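PDB 2Z73: rhodopsin from Todarodes pacificus, which absorbs light through bound 11-cis retinal, whose isomerization to all-trans activates G-protein signaling to phospholipase C in vision at low light intensity. Local coordinates for residues 15-20 with 99-104. Sequence-based numbering, arbitrary orientation.
Sequences PSIVVH and KKWIFG
Ile17 and Ser16 of the extracellular N-terminal segment lean on Trp101 and Gly104 in a small, partly buried contact between two loops. Residues 99-104 belong to the first extracellular loop, between helices 91-97 and 104-138. The apolar half is one methyl group: Ile17 CD1 lies 3.6 Å from Trp101 CD1, meeting the pyrrole end of the indole obliquely. CG1 of Ile17 lies beside its backbone N (chi1 -55°), anti to the carbonyl carbon, and the extended chi2 of 164° then directs CD1 to the ring. The polar half runs through a bridging water. This water bonds to Ser16 OG at 2.9 Å, donates to Trp101 O at 2.8 Å and accepts from Gly104 N, so it ties the two segments together without a direct hydrogen bond between them. Beside it, Ser16 CB sits 3.7 Å from Gly104 CA. Within the loop, Trp101 NE1 donates to Gly104 O at 2.9 Å, nearly straight at 161°. The oxygen lies close to the indole plane, but the donor stands above the carbonyl plane. This bond helps fix the rotation of the indole, and Phe103 CB lies over one ring face, toward its rim. Asn14 ND2 bonds to Trp101 O, while its OD1 takes the backbone N of Ser16 and Ile17. With an alanine at Trp101, Gly104 O is likely to lose its indole donor, and a gap would probably open beside Ile17 CD1. Both side chains also touch Leu179 and Cys108, the disulfide partner of Cys186. Trp101 to Gly104 form the W-x-F-G motif of the first extracellular loop in many class A receptors.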
# COMPACT_ATOMS: atom_id res chain seq x y z
N PRO A 15 -32.23 -7.93 0.99
CA PRO A 15 -32.80 -8.79 2.03
C PRO A 15 -31.81 -9.20 3.11
O PRO A 15 -32.23 -9.65 4.18
CB PRO A 15 -33.32 -9.98 1.23
CG PRO A 15 -32.33 -10.08 0.11
CD PRO A 15 -32.21 -8.63 -0.31
N SER A 16 -30.52 -9.03 2.85
CA SER A 16 -29.47 -9.43 3.80
C SER A 16 -28.90 -8.28 4.62
O SER A 16 -28.52 -8.46 5.78
CB SER A 16 -28.30 -10.08 3.06
OG SER A 16 -28.72 -11.14 2.22
N ILE A 17 -28.83 -7.10 4.01
CA ILE A 17 -28.23 -5.94 4.63
C ILE A 17 -29.18 -4.74 4.60
O ILE A 17 -29.80 -4.46 3.58
CB ILE A 17 -26.92 -5.60 3.87
CG1 ILE A 17 -26.03 -6.85 3.85
CG2 ILE A 17 -26.22 -4.38 4.50
CD1 ILE A 17 -24.90 -6.81 2.86
N VAL A 18 -29.29 -4.03 5.72
CA VAL A 18 -30.17 -2.87 5.78
C VAL A 18 -29.43 -1.66 5.26
O VAL A 18 -28.54 -1.15 5.92
CB VAL A 18 -30.63 -2.54 7.23
CG1 VAL A 18 -31.48 -1.27 7.24
CG2 VAL A 18 -31.43 -3.71 7.80
N VAL A 19 -29.80 -1.21 4.06
CA VAL A 19 -29.19 -0.04 3.44
C VAL A 19 -29.53 1.25 4.17
O VAL A 19 -30.70 1.53 4.43
CB VAL A 19 -29.68 0.11 2.00
CG1 VAL A 19 -29.26 1.47 1.44
CG2 VAL A 19 -29.15 -1.04 1.15
N HIS A 20 -28.53 2.05 4.50
CA HIS A 20 -28.76 3.30 5.20
C HIS A 20 -29.67 4.16 4.36
O HIS A 20 -29.51 4.24 3.14
CB HIS A 20 -27.46 4.06 5.43
CG HIS A 20 -27.61 5.25 6.32
ND1 HIS A 20 -28.28 6.38 5.93
CD2 HIS A 20 -27.19 5.47 7.59
CE1 HIS A 20 -28.27 7.25 6.92
NE2 HIS A 20 -27.62 6.72 7.94
N LYS A 99 -26.36 -5.87 -10.28
CA LYS A 99 -26.84 -4.62 -9.72
C LYS A 99 -27.32 -4.84 -8.29
O LYS A 99 -28.28 -4.21 -7.86
CB LYS A 99 -27.96 -4.07 -10.60
CG LYS A 99 -27.45 -3.73 -12.00
CD LYS A 99 -28.44 -4.05 -13.10
CE LYS A 99 -29.63 -3.12 -13.09
NZ LYS A 99 -30.54 -3.42 -14.23
N LYS A 100 -26.65 -5.74 -7.56
CA LYS A 100 -27.02 -6.04 -6.18
C LYS A 100 -26.00 -6.93 -5.47
O LYS A 100 -25.39 -7.79 -6.10
CB LYS A 100 -28.39 -6.73 -6.15
CG LYS A 100 -28.87 -7.08 -4.76
CD LYS A 100 -30.36 -7.40 -4.75
CE LYS A 100 -31.18 -6.23 -5.28
NZ LYS A 100 -30.87 -4.96 -4.57
N TRP A 101 -25.82 -6.72 -4.17
CA TRP A 101 -24.91 -7.52 -3.36
C TRP A 101 -25.66 -8.76 -2.89
O TRP A 101 -26.47 -8.70 -1.97
CB TRP A 101 -24.40 -6.74 -2.14
CG TRP A 101 -23.54 -7.56 -1.20
CD1 TRP A 101 -23.97 -8.38 -0.19
CD2 TRP A 101 -22.11 -7.66 -1.20
NE1 TRP A 101 -22.91 -8.97 0.43
CE2 TRP A 101 -21.75 -8.56 -0.16
CE3 TRP A 101 -21.09 -7.09 -1.98
CZ2 TRP A 101 -20.41 -8.89 0.12
CZ3 TRP A 101 -19.75 -7.42 -1.69
CH2 TRP A 101 -19.43 -8.31 -0.65
N ILE A 102 -25.37 -9.88 -3.54
CA ILE A 102 -26.03 -11.16 -3.25
C ILE A 102 -25.27 -12.09 -2.33
O ILE A 102 -25.61 -13.27 -2.26
CB ILE A 102 -26.26 -11.95 -4.54
CG1 ILE A 102 -24.89 -12.24 -5.20
CG2 ILE A 102 -27.17 -11.18 -5.48
CD1 ILE A 102 -24.91 -13.28 -6.30
N PHE A 103 -24.26 -11.61 -1.62
CA PHE A 103 -23.47 -12.51 -0.79
C PHE A 103 -23.71 -12.48 0.71
O PHE A 103 -22.97 -13.10 1.47
CB PHE A 103 -21.98 -12.30 -1.09
CG PHE A 103 -21.63 -12.50 -2.54
CD1 PHE A 103 -21.60 -13.78 -3.10
CD2 PHE A 103 -21.38 -11.40 -3.36
CE1 PHE A 103 -21.34 -13.96 -4.46
CE2 PHE A 103 -21.12 -11.57 -4.72
CZ PHE A 103 -21.10 -12.84 -5.27
N GLY A 104 -24.76 -11.79 1.13
CA GLY A 104 -25.09 -11.74 2.54
C GLY A 104 -24.29 -10.78 3.40
O GLY A 104 -23.24 -10.32 3.01
O HOH W 1 -26.86 -10.63 0.05